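Long-range contacts in MHC class I antigen (Ctenopharyngodon idella, PDB 5H5Z), which probably presents short peptides to T cells, holding them in a groove above its partner chain beta-2-microglobulin in a bony fish: residues 185-190 against 268-273; 208-213 against 238-243; 40-45 against 56-61. All blocks are in the same frame, centred on the assembly; numbering follows the deposited sequence.

Interaction 1. Residues 185-190 against 268-273; sequences LLQKDP and DDIITN
Leu-185 O is gripped by two successive residues of the C-terminal tail: Ile-271 N gives it a nearly straight hydrogen bond (2.9 Å, 171° at the hydrogen), and Ile-270 CA adds a CA-H...O contact at 3.5 Å. Two residues further along the strand, Gln-187 N donates to Ile-271 O over 3.1 Å. The two backbone bonds straddle Leu-186 and form a single parallel beta bridge between it and Ile-271. Water extends this pairing by one step, accepting from Leu-185 N and donating to Asp-269 O. At the other end Thr-272 OG1, turned opposite its own backbone N (chi1 -175°), lies 2.7 Å from Gln-187 O; Asn-273 O and Met-98 O of beta-2-microglobulin are further acceptors around this hydroxyl.

Side chains flank the bridge. Leu-186 CD2 meets Ile-271 CG1 at 3.6 Å, the two side chains running alongside each other in the same direction. Ile-270 divides its branches separately, CG1 touching Leu-185 CD1 (3.9 Å) and CG2 pressing on Gln-187 CB (3.6 Å), while the amide of Gln-187 bonds through NE2 to Ser-192 O.

The tail thus adds to the outer strand 182-187, whose other edge pairs with strand 194-201. Beta-2-microglobulin packs against Leu-186 and Ile-271, and its Glu-95 pairs with the ammonium group of Lys-188.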
loop_
_atom_site.group_PDB
_atom_site.type_symbol
_atom_site.label_atom_id
_atom_site.label_comp_id
_atom_site.label_asym_id
_atom_site.label_seq_id
_atom_site.Cartn_x
_atom_site.Cartn_y
_atom_site.Cartn_z
ATOM N N LEU A 185 9.258 -17.933 -16.760
ATOM C CA LEU A 185 10.690 -17.658 -16.837
ATOM C C LEU A 185 10.922 -16.763 -18.036
ATOM O O LEU A 185 10.539 -17.108 -19.160
ATOM C CB LEU A 185 11.507 -18.943 -16.998
ATOM C CG LEU A 185 12.049 -19.688 -15.778
ATOM C CD1 LEU A 185 13.042 -20.740 -16.244
ATOM C CD2 LEU A 185 12.705 -18.765 -14.762
ATOM N N LEU A 186 11.561 -15.622 -17.786
ATOM C CA LEU A 186 11.712 -14.579 -18.793
ATOM C C LEU A 186 13.169 -14.347 -19.113
ATOM O O LEU A 186 14.028 -14.420 -18.232
ATOM C CB LEU A 186 11.097 -13.265 -18.295
ATOM C CG LEU A 186 9.702 -13.282 -17.652
ATOM C CD1 LEU A 186 9.279 -11.883 -17.224
ATOM C CD2 LEU A 186 8.661 -13.911 -18.561
ATOM N N GLN A 187 13.447 -14.067 -20.376
ATOM C CA GLN A 187 14.797 -13.725 -20.796
ATOM C C GLN A 187 14.740 -12.821 -22.014
ATOM O O GLN A 187 14.013 -13.100 -22.964
ATOM C CB GLN A 187 15.586 -14.993 -21.113
ATOM C CG GLN A 187 17.087 -14.784 -21.155
ATOM C CD GLN A 187 17.848 -16.056 -21.468
ATOM O OE1 GLN A 187 17.352 -16.926 -22.175
ATOM N NE2 GLN A 187 19.069 -16.162 -20.955
ATOM N N LYS A 188 15.507 -11.737 -21.978
ATOM C CA LYS A 188 15.514 -10.769 -23.069
ATOM C C LYS A 188 16.397 -11.221 -24.229
ATOM O O LYS A 188 16.086 -10.972 -25.390
ATOM C CB LYS A 188 15.963 -9.402 -22.559
ATOM C CG LYS A 188 15.024 -8.804 -21.522
ATOM C CD LYS A 188 15.325 -7.337 -21.258
ATOM C CE LYS A 188 15.045 -6.471 -22.478
ATOM N NZ LYS A 188 13.621 -6.042 -22.555
ATOM N N ASP A 189 17.491 -11.894 -23.898
ATOM C CA ASP A 189 18.497 -12.299 -24.872
ATOM C C ASP A 189 19.084 -13.614 -24.376
ATOM O O ASP A 189 19.232 -13.790 -23.169
ATOM C CB ASP A 189 19.572 -11.206 -24.953
ATOM C CG ASP A 189 20.676 -11.529 -25.932
ATOM O OD1 ASP A 189 21.577 -12.313 -25.575
ATOM O OD2 ASP A 189 20.644 -10.991 -27.056
ATOM N N PRO A 190 19.421 -14.547 -25.296
ATOM C CA PRO A 190 19.969 -15.836 -24.852
ATOM C C PRO A 190 21.200 -15.718 -23.941
ATOM O O PRO A 190 21.496 -16.647 -23.190
ATOM C CB PRO A 190 20.346 -16.526 -26.167
ATOM C CG PRO A 190 19.402 -15.954 -27.163
ATOM C CD PRO A 190 19.268 -14.509 -26.767
ATOM N N ASP A 268 13.384 -25.096 -20.631
ATOM C CA ASP A 268 12.350 -25.412 -21.617
ATOM C C ASP A 268 11.158 -24.459 -21.559
ATOM O O ASP A 268 10.350 -24.405 -22.491
ATOM C CB ASP A 268 11.859 -26.853 -21.433
ATOM C CG ASP A 268 12.849 -27.879 -21.949
ATOM O OD1 ASP A 268 13.847 -27.489 -22.592
ATOM O OD2 ASP A 268 12.623 -29.083 -21.715
ATOM N N ASP A 269 11.053 -23.718 -20.460
ATOM C CA ASP A 269 9.929 -22.814 -20.242
ATOM C C ASP A 269 10.219 -21.363 -20.598
ATOM O O ASP A 269 9.292 -20.546 -20.633
ATOM C CB ASP A 269 9.455 -22.903 -18.789
ATOM C CG ASP A 269 8.984 -24.286 -18.426
ATOM O OD1 ASP A 269 8.207 -24.868 -19.212
ATOM O OD2 ASP A 269 9.401 -24.795 -17.367
ATOM N N ILE A 270 11.487 -21.047 -20.867
ATOM C CA ILE A 270 11.899 -19.653 -21.073
ATOM C C ILE A 270 11.157 -19.011 -22.242
ATOM O O ILE A 270 11.088 -19.574 -23.340
ATOM C CB ILE A 270 13.434 -19.506 -21.229
ATOM C CG1 ILE A 270 14.134 -19.923 -19.930
ATOM C CG2 ILE A 270 13.815 -18.077 -21.611
ATOM C CD1 ILE A 270 15.645 -19.859 -19.976
ATOM N N ILE A 271 10.578 -17.842 -21.977
ATOM C CA ILE A 271 9.916 -17.056 -23.013
ATOM C C ILE A 271 10.638 -15.728 -23.236
ATOM O O ILE A 271 11.352 -15.236 -22.356
ATOM C CB ILE A 271 8.405 -16.837 -22.732
ATOM C CG1 ILE A 271 8.180 -16.079 -21.414
ATOM C CG2 ILE A 271 7.659 -18.168 -22.765
ATOM C CD1 ILE A 271 6.738 -15.680 -21.173
ATOM N N THR A 272 10.453 -15.164 -24.423
ATOM C CA THR A 272 11.129 -13.931 -24.812
ATOM C C THR A 272 10.342 -13.222 -25.910
ATOM O O THR A 272 9.554 -13.846 -26.626
ATOM C CB THR A 272 12.574 -14.218 -25.286
ATOM O OG1 THR A 272 13.261 -12.987 -25.562
ATOM C CG2 THR A 272 12.579 -15.103 -26.516
ATOM N N ASN A 273 10.539 -11.913 -26.011
ATOM C CA ASN A 273 10.044 -11.131 -27.134
ATOM C C ASN A 273 11.097 -11.139 -28.241
ATOM O O ASN A 273 12.272 -11.399 -27.969
ATOM C CB ASN A 273 9.745 -9.699 -26.688
ATOM C CG ASN A 273 8.462 -9.587 -25.881
ATOM O OD1 ASN A 273 7.472 -10.266 -26.160
ATOM N ND2 ASN A 273 8.465 -8.711 -24.885
HETATM O O HOH W 1 7.800 -19.474 -18.588
#

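Interaction 2. Residues 208-213 against 238-243; sequences ITWQKN and STLNVG
Trp-210 reaches from strand 208-212 into the interior between the two sheets, where its indole meets Ser-238 and Leu-240 of strand 238-240. From CB the ring leaves beside the backbone N, opposite the carbonyl carbon (chi1 -68°), which carries it toward the facing strand. The pyrrole side arrives first at the serine. CD1 passes near the hydroxyl, and the next atom, Trp-210 NE1, donates a hydrogen bond to Ser-238 OG (2.9 Å, 148° at the hydrogen) that lies almost in the ring plane. The only N-H of the indole is therefore satisfied despite its burial.

Further out the ring slides under Leu-240. Leu-240 CB stands 3.6 Å from the centroid of the six-membered ring of Trp-210, only 10° off its normal, a CH-pi contact over the middle of the face, while Leu-240 CD2 reaches Trp-210 CE3 at 3.9 Å. At the benzene edge of the ring, Trp-210 CZ2 lies 3.4 Å from Ser-238 O, which sits in the ring plane, so the same serine meets the indole through both its hydroxyl and its carbonyl.

Ser-238 OG also bonds a water at 2.7 Å, and that water donates to Ile-208 O at 2.9 Å, giving a second polar link between the strands. Beside it Ile-208 CG2 packs on Ser-238 CB (3.6 Å).

The two strands run roughly parallel but belong to different sheets. Both Ile-208 and Trp-210 touch Cys-196, which is disulfide-bonded to Cys-254. A tryptophan buried against the intersheet disulfide is the classic core of the immunoglobulin fold, present here in its C1-set form.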
loop_
_atom_site.group_PDB
_atom_site.type_symbol
_atom_site.label_atom_id
_atom_site.label_comp_id
_atom_site.label_asym_id
_atom_site.label_seq_id
_atom_site.Cartn_x
_atom_site.Cartn_y
_atom_site.Cartn_z
ATOM N N ILE A 208 10.622 -17.472 -3.698
ATOM C CA ILE A 208 11.184 -17.759 -5.012
ATOM C C ILE A 208 12.637 -18.148 -4.812
ATOM O O ILE A 208 13.397 -17.418 -4.178
ATOM C CB ILE A 208 11.089 -16.549 -5.968
ATOM C CG1 ILE A 208 9.642 -16.071 -6.087
ATOM C CG2 ILE A 208 11.660 -16.896 -7.340
ATOM C CD1 ILE A 208 9.455 -14.808 -6.900
ATOM N N THR A 209 13.011 -19.311 -5.333
ATOM C CA THR A 209 14.385 -19.781 -5.219
ATOM C C THR A 209 14.883 -20.304 -6.551
ATOM O O THR A 209 14.100 -20.627 -7.446
ATOM C CB THR A 209 14.535 -20.904 -4.172
ATOM O OG1 THR A 209 13.671 -21.993 -4.513
ATOM C CG2 THR A 209 14.201 -20.408 -2.768
ATOM N N TRP A 210 16.196 -20.435 -6.647
ATOM C CA TRP A 210 16.834 -20.999 -7.819
ATOM C C TRP A 210 17.557 -22.268 -7.419
ATOM O O TRP A 210 18.080 -22.373 -6.321
ATOM C CB TRP A 210 17.824 -20.008 -8.420
ATOM C CG TRP A 210 17.190 -18.805 -9.012
ATOM C CD1 TRP A 210 16.985 -17.611 -8.402
ATOM C CD2 TRP A 210 16.683 -18.669 -10.338
ATOM N NE1 TRP A 210 16.381 -16.740 -9.259
ATOM C CE2 TRP A 210 16.186 -17.364 -10.459
ATOM C CE3 TRP A 210 16.605 -19.523 -11.438
ATOM C CZ2 TRP A 210 15.615 -16.893 -11.627
ATOM C CZ3 TRP A 210 16.043 -19.053 -12.596
ATOM C CH2 TRP A 210 15.555 -17.750 -12.685
ATOM N N GLN A 211 17.563 -23.243 -8.315
ATOM C CA GLN A 211 18.291 -24.472 -8.076
ATOM C C GLN A 211 19.228 -24.769 -9.240
ATOM O O GLN A 211 18.910 -24.504 -10.392
ATOM C CB GLN A 211 17.332 -25.640 -7.843
ATOM C CG GLN A 211 16.720 -25.659 -6.453
ATOM C CD GLN A 211 16.271 -27.041 -6.020
ATOM O OE1 GLN A 211 15.800 -27.834 -6.828
ATOM N NE2 GLN A 211 16.417 -27.332 -4.738
ATOM N N LYS A 212 20.399 -25.292 -8.914
ATOM C CA LYS A 212 21.326 -25.759 -9.923
ATOM C C LYS A 212 21.465 -27.261 -9.750
ATOM O O LYS A 212 21.895 -27.733 -8.710
ATOM C CB LYS A 212 22.677 -25.073 -9.741
ATOM C CG LYS A 212 23.722 -25.431 -10.781
ATOM C CD LYS A 212 25.028 -24.712 -10.494
ATOM C CE LYS A 212 26.158 -25.225 -11.370
ATOM N NZ LYS A 212 27.473 -24.683 -10.930
ATOM N N ASN A 213 21.098 -28.013 -10.776
ATOM C CA ASN A 213 21.257 -29.454 -10.727
ATOM C C ASN A 213 20.571 -30.048 -9.501
ATOM O O ASN A 213 21.097 -30.958 -8.871
ATOM C CB ASN A 213 22.743 -29.815 -10.743
ATOM C CG ASN A 213 23.452 -29.278 -11.968
ATOM O OD1 ASN A 213 22.894 -29.276 -13.060
ATOM N ND2 ASN A 213 24.684 -28.815 -11.790
ATOM N N SER A 238 12.504 -12.919 -9.177
ATOM C CA SER A 238 13.917 -13.086 -8.866
ATOM C C SER A 238 14.685 -13.228 -10.163
ATOM O O SER A 238 14.191 -13.814 -11.121
ATOM C CB SER A 238 14.143 -14.317 -7.992
ATOM O OG SER A 238 15.517 -14.451 -7.671
ATOM N N THR A 239 15.901 -12.697 -10.183
ATOM C CA THR A 239 16.718 -12.692 -11.388
ATOM C C THR A 239 18.019 -13.441 -11.131
ATOM O O THR A 239 18.709 -13.170 -10.146
ATOM C CB THR A 239 17.018 -11.247 -11.843
ATOM O OG1 THR A 239 15.785 -10.544 -12.052
ATOM C CG2 THR A 239 17.815 -11.232 -13.136
ATOM N N LEU A 240 18.333 -14.386 -12.016
ATOM C CA LEU A 240 19.585 -15.135 -11.958
ATOM C C LEU A 240 20.527 -14.631 -13.035
ATOM O O LEU A 240 20.182 -14.636 -14.219
ATOM C CB LEU A 240 19.337 -16.635 -12.159
ATOM C CG LEU A 240 20.570 -17.547 -12.123
ATOM C CD1 LEU A 240 21.107 -17.689 -10.706
ATOM C CD2 LEU A 240 20.260 -18.916 -12.716
ATOM N N ASN A 241 21.713 -14.197 -12.622
ATOM C CA ASN A 241 22.717 -13.745 -13.572
ATOM C C ASN A 241 23.952 -14.634 -13.607
ATOM O O ASN A 241 25.016 -14.269 -13.110
ATOM C CB ASN A 241 23.103 -12.279 -13.340
ATOM C CG ASN A 241 23.850 -11.684 -14.523
ATOM O OD1 ASN A 241 23.802 -12.218 -15.635
ATOM N ND2 ASN A 241 24.545 -10.578 -14.291
ATOM N N VAL A 242 23.786 -15.821 -14.181
ATOM C CA VAL A 242 24.922 -16.649 -14.555
ATOM C C VAL A 242 25.016 -16.531 -16.070
ATOM O O VAL A 242 24.101 -16.009 -16.708
ATOM C CB VAL A 242 24.775 -18.116 -14.084
ATOM C CG1 VAL A 242 24.598 -18.173 -12.572
ATOM C CG2 VAL A 242 23.617 -18.821 -14.787
ATOM N N GLY A 243 26.115 -16.985 -16.650
ATOM C CA GLY A 243 26.293 -16.831 -18.088
ATOM C C GLY A 243 25.466 -17.819 -18.891
ATOM O O GLY A 243 24.946 -18.784 -18.332
HETATM O O HOH W 2 15.463 -15.781 -5.301
#

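Interaction 3. Residues 40-45 against 56-61; sequences MKAVPK and DYWDRQ
Ala-42 is the first residue of the segment to meet the helix, its CB resting against both Trp-58 CE3 and Gln-61 CG at 3.8 Å. Its carbonyl oxygen comes obliquely onto the same indole, Ala-42 O lying 3.4 Å from Trp-58 CE3, while its N bonds to the hydroxyl of Thr-62, one residue beyond 56-61. Val-43 turns its side chain away and offers backbone instead: its carbonyl carbon lies over one face of Trp-58, toward the rim. Pro-44 continues over the same face. Its CA approaches Trp-58 CZ2 to 3.3 Å, CB lies 3.5 Å from the same Trp-58 CZ2, and CD makes a CH-pi contact with the five-membered ring, 3.9 Å from the centroid and 23° off the normal.

The indole is sandwiched, because Tyr-57 CD2 of its own helix stands 3.5 Å above the centre of the opposite face. With CG beside the backbone N (chi1 -69°), the ring leans toward strand 43-44. Gln-61 gives only its aliphatic part to Ala-42; the bend at chi2 (56°) carries its amide away, and OE1 accepts a hydrogen bond from the backbone of the bound peptide.

Apolar and CH-pi packing therefore holds the indole against the edge strand, while Ala-42 N and Gln-61 OE1 serve Thr-62 and the peptide instead.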
loop_
_atom_site.group_PDB
_atom_site.type_symbol
_atom_site.label_atom_id
_atom_site.label_comp_id
_atom_site.label_asym_id
_atom_site.label_seq_id
_atom_site.Cartn_x
_atom_site.Cartn_y
_atom_site.Cartn_z
ATOM N N MET A 40 -17.338 15.184 1.333
ATOM C CA MET A 40 -17.937 15.093 2.676
ATOM C C MET A 40 -18.809 13.854 2.857
ATOM O O MET A 40 -19.793 13.880 3.603
ATOM C CB MET A 40 -18.731 16.363 3.032
ATOM C CG MET A 40 -17.876 17.584 3.317
ATOM S SD MET A 40 -16.865 17.435 4.807
ATOM C CE MET A 40 -16.353 19.142 4.992
ATOM N N LYS A 41 -18.448 12.771 2.171
ATOM C CA LYS A 41 -19.244 11.549 2.197
ATOM C C LYS A 41 -18.352 10.323 2.299
ATOM O O LYS A 41 -17.383 10.191 1.553
ATOM C CB LYS A 41 -20.154 11.454 0.957
ATOM C CG LYS A 41 -21.200 12.565 0.837
ATOM C CD LYS A 41 -22.266 12.503 1.933
ATOM C CE LYS A 41 -23.037 13.817 2.077
ATOM N NZ LYS A 41 -22.496 14.772 3.103
ATOM N N ALA A 42 -18.671 9.442 3.243
ATOM C CA ALA A 42 -17.996 8.151 3.352
ATOM C C ALA A 42 -18.663 7.165 2.404
ATOM O O ALA A 42 -19.898 7.043 2.388
ATOM C CB ALA A 42 -18.052 7.633 4.779
ATOM N N VAL A 43 -17.850 6.458 1.624
ATOM C CA VAL A 43 -18.358 5.551 0.586
ATOM C C VAL A 43 -17.702 4.160 0.615
ATOM O O VAL A 43 -16.529 4.027 1.007
ATOM C CB VAL A 43 -18.226 6.162 -0.836
ATOM C CG1 VAL A 43 -19.139 7.371 -0.997
ATOM C CG2 VAL A 43 -16.781 6.532 -1.142
ATOM N N PRO A 44 -18.457 3.122 0.195
ATOM C CA PRO A 44 -17.954 1.748 0.122
ATOM C C PRO A 44 -16.929 1.568 -0.988
ATOM O O PRO A 44 -17.016 2.233 -2.022
ATOM C CB PRO A 44 -19.210 0.931 -0.203
ATOM C CG PRO A 44 -20.134 1.894 -0.868
ATOM C CD PRO A 44 -19.889 3.197 -0.167
ATOM N N LYS A 45 -15.976 0.667 -0.774
ATOM C CA LYS A 45 -14.967 0.387 -1.790
ATOM C C LYS A 45 -14.823 -1.099 -2.143
ATOM O O LYS A 45 -14.000 -1.444 -2.974
ATOM C CB LYS A 45 -13.608 0.978 -1.387
ATOM C CG LYS A 45 -13.561 2.504 -1.292
ATOM C CD LYS A 45 -13.815 3.216 -2.621
ATOM C CE LYS A 45 -12.723 2.927 -3.647
ATOM N NZ LYS A 45 -12.878 3.742 -4.883
ATOM N N ASP A 56 -27.902 3.676 6.420
ATOM C CA ASP A 56 -27.738 3.951 7.857
ATOM C C ASP A 56 -26.280 3.882 8.312
ATOM O O ASP A 56 -25.799 4.775 9.019
ATOM C CB ASP A 56 -28.594 2.998 8.704
ATOM C CG ASP A 56 -30.000 3.531 8.959
ATOM O OD1 ASP A 56 -30.452 4.457 8.247
ATOM O OD2 ASP A 56 -30.662 3.015 9.885
ATOM N N TYR A 57 -25.590 2.822 7.901
ATOM C CA TYR A 57 -24.172 2.633 8.207
ATOM C C TYR A 57 -23.318 3.780 7.664
ATOM O O TYR A 57 -22.504 4.362 8.388
ATOM C CB TYR A 57 -23.691 1.289 7.649
ATOM C CG TYR A 57 -22.196 1.056 7.765
ATOM C CD1 TYR A 57 -21.649 0.451 8.898
ATOM C CD2 TYR A 57 -21.328 1.428 6.731
ATOM C CE1 TYR A 57 -20.279 0.234 9.006
ATOM C CE2 TYR A 57 -19.959 1.222 6.830
ATOM C CZ TYR A 57 -19.440 0.620 7.970
ATOM O OH TYR A 57 -18.080 0.405 8.076
ATOM N N TRP A 58 -23.521 4.110 6.393
ATOM C CA TRP A 58 -22.716 5.136 5.734
ATOM C C TRP A 58 -23.028 6.547 6.230
ATOM O O TRP A 58 -22.120 7.367 6.346
ATOM C CB TRP A 58 -22.800 5.004 4.209
ATOM C CG TRP A 58 -22.092 3.762 3.737
ATOM C CD1 TRP A 58 -22.658 2.652 3.169
ATOM C CD2 TRP A 58 -20.690 3.491 3.836
ATOM N NE1 TRP A 58 -21.688 1.716 2.892
ATOM C CE2 TRP A 58 -20.471 2.206 3.290
ATOM C CE3 TRP A 58 -19.593 4.215 4.321
ATOM C CZ2 TRP A 58 -19.200 1.624 3.227
ATOM C CZ3 TRP A 58 -18.327 3.639 4.247
ATOM C CH2 TRP A 58 -18.143 2.355 3.706
ATOM N N ASP A 59 -24.287 6.815 6.574
ATOM C CA ASP A 59 -24.638 8.104 7.176
ATOM C C ASP A 59 -23.901 8.306 8.501
ATOM O O ASP A 59 -23.420 9.406 8.790
ATOM C CB ASP A 59 -26.154 8.240 7.372
ATOM C CG ASP A 59 -26.914 8.311 6.052
ATOM O OD1 ASP A 59 -26.287 8.570 5.002
ATOM O OD2 ASP A 59 -28.144 8.105 6.063
ATOM N N ARG A 60 -23.816 7.236 9.291
ATOM C CA ARG A 60 -23.106 7.263 10.569
ATOM C C ARG A 60 -21.604 7.440 10.377
ATOM O O ARG A 60 -20.973 8.222 11.094
ATOM C CB ARG A 60 -23.414 6.007 11.394
ATOM C CG ARG A 60 -24.508 6.241 12.425
ATOM C CD ARG A 60 -25.346 5.004 12.717
ATOM N NE ARG A 60 -26.535 5.375 13.483
ATOM C CZ ARG A 60 -27.662 5.844 12.943
ATOM N NH1 ARG A 60 -27.762 5.985 11.622
ATOM N NH2 ARG A 60 -28.687 6.176 13.719
ATOM N N GLN A 61 -21.045 6.734 9.396
ATOM C CA GLN A 61 -19.618 6.851 9.093
ATOM C C GLN A 61 -19.264 8.249 8.577
ATOM O O GLN A 61 -18.242 8.820 8.963
ATOM C CB GLN A 61 -19.172 5.769 8.103
ATOM C CG GLN A 61 -17.663 5.656 7.965
ATOM C CD GLN A 61 -16.978 5.412 9.297
ATOM O OE1 GLN A 61 -16.901 4.277 9.775
ATOM N NE2 GLN A 61 -16.484 6.486 9.907
#

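How the interactions relate
Along the chain interaction 3 comes first, in the peptide-binding half, where it ties the edge strand 43-44 of the eight-stranded sheet to helix 55-82. Interactions 1 and 2 follow in the immunoglobulin C1-set half, on the opposite side of the chain's centre; the centres of interactions 1 and 3 lie about 49 Å apart, as do those of interactions 2 and 3. Interactions 1 and 2 are neighbours, with centres 13 Å apart; the sequence of interaction 2 falls between the two segments of interaction 1. They meet where Leu-185 CD2 packs on Trp-210 CH2 at 3.7 Å. The core of this domain thus continues into its tail-covered edge beside beta-2-microglobulin, remote from the peptide contact.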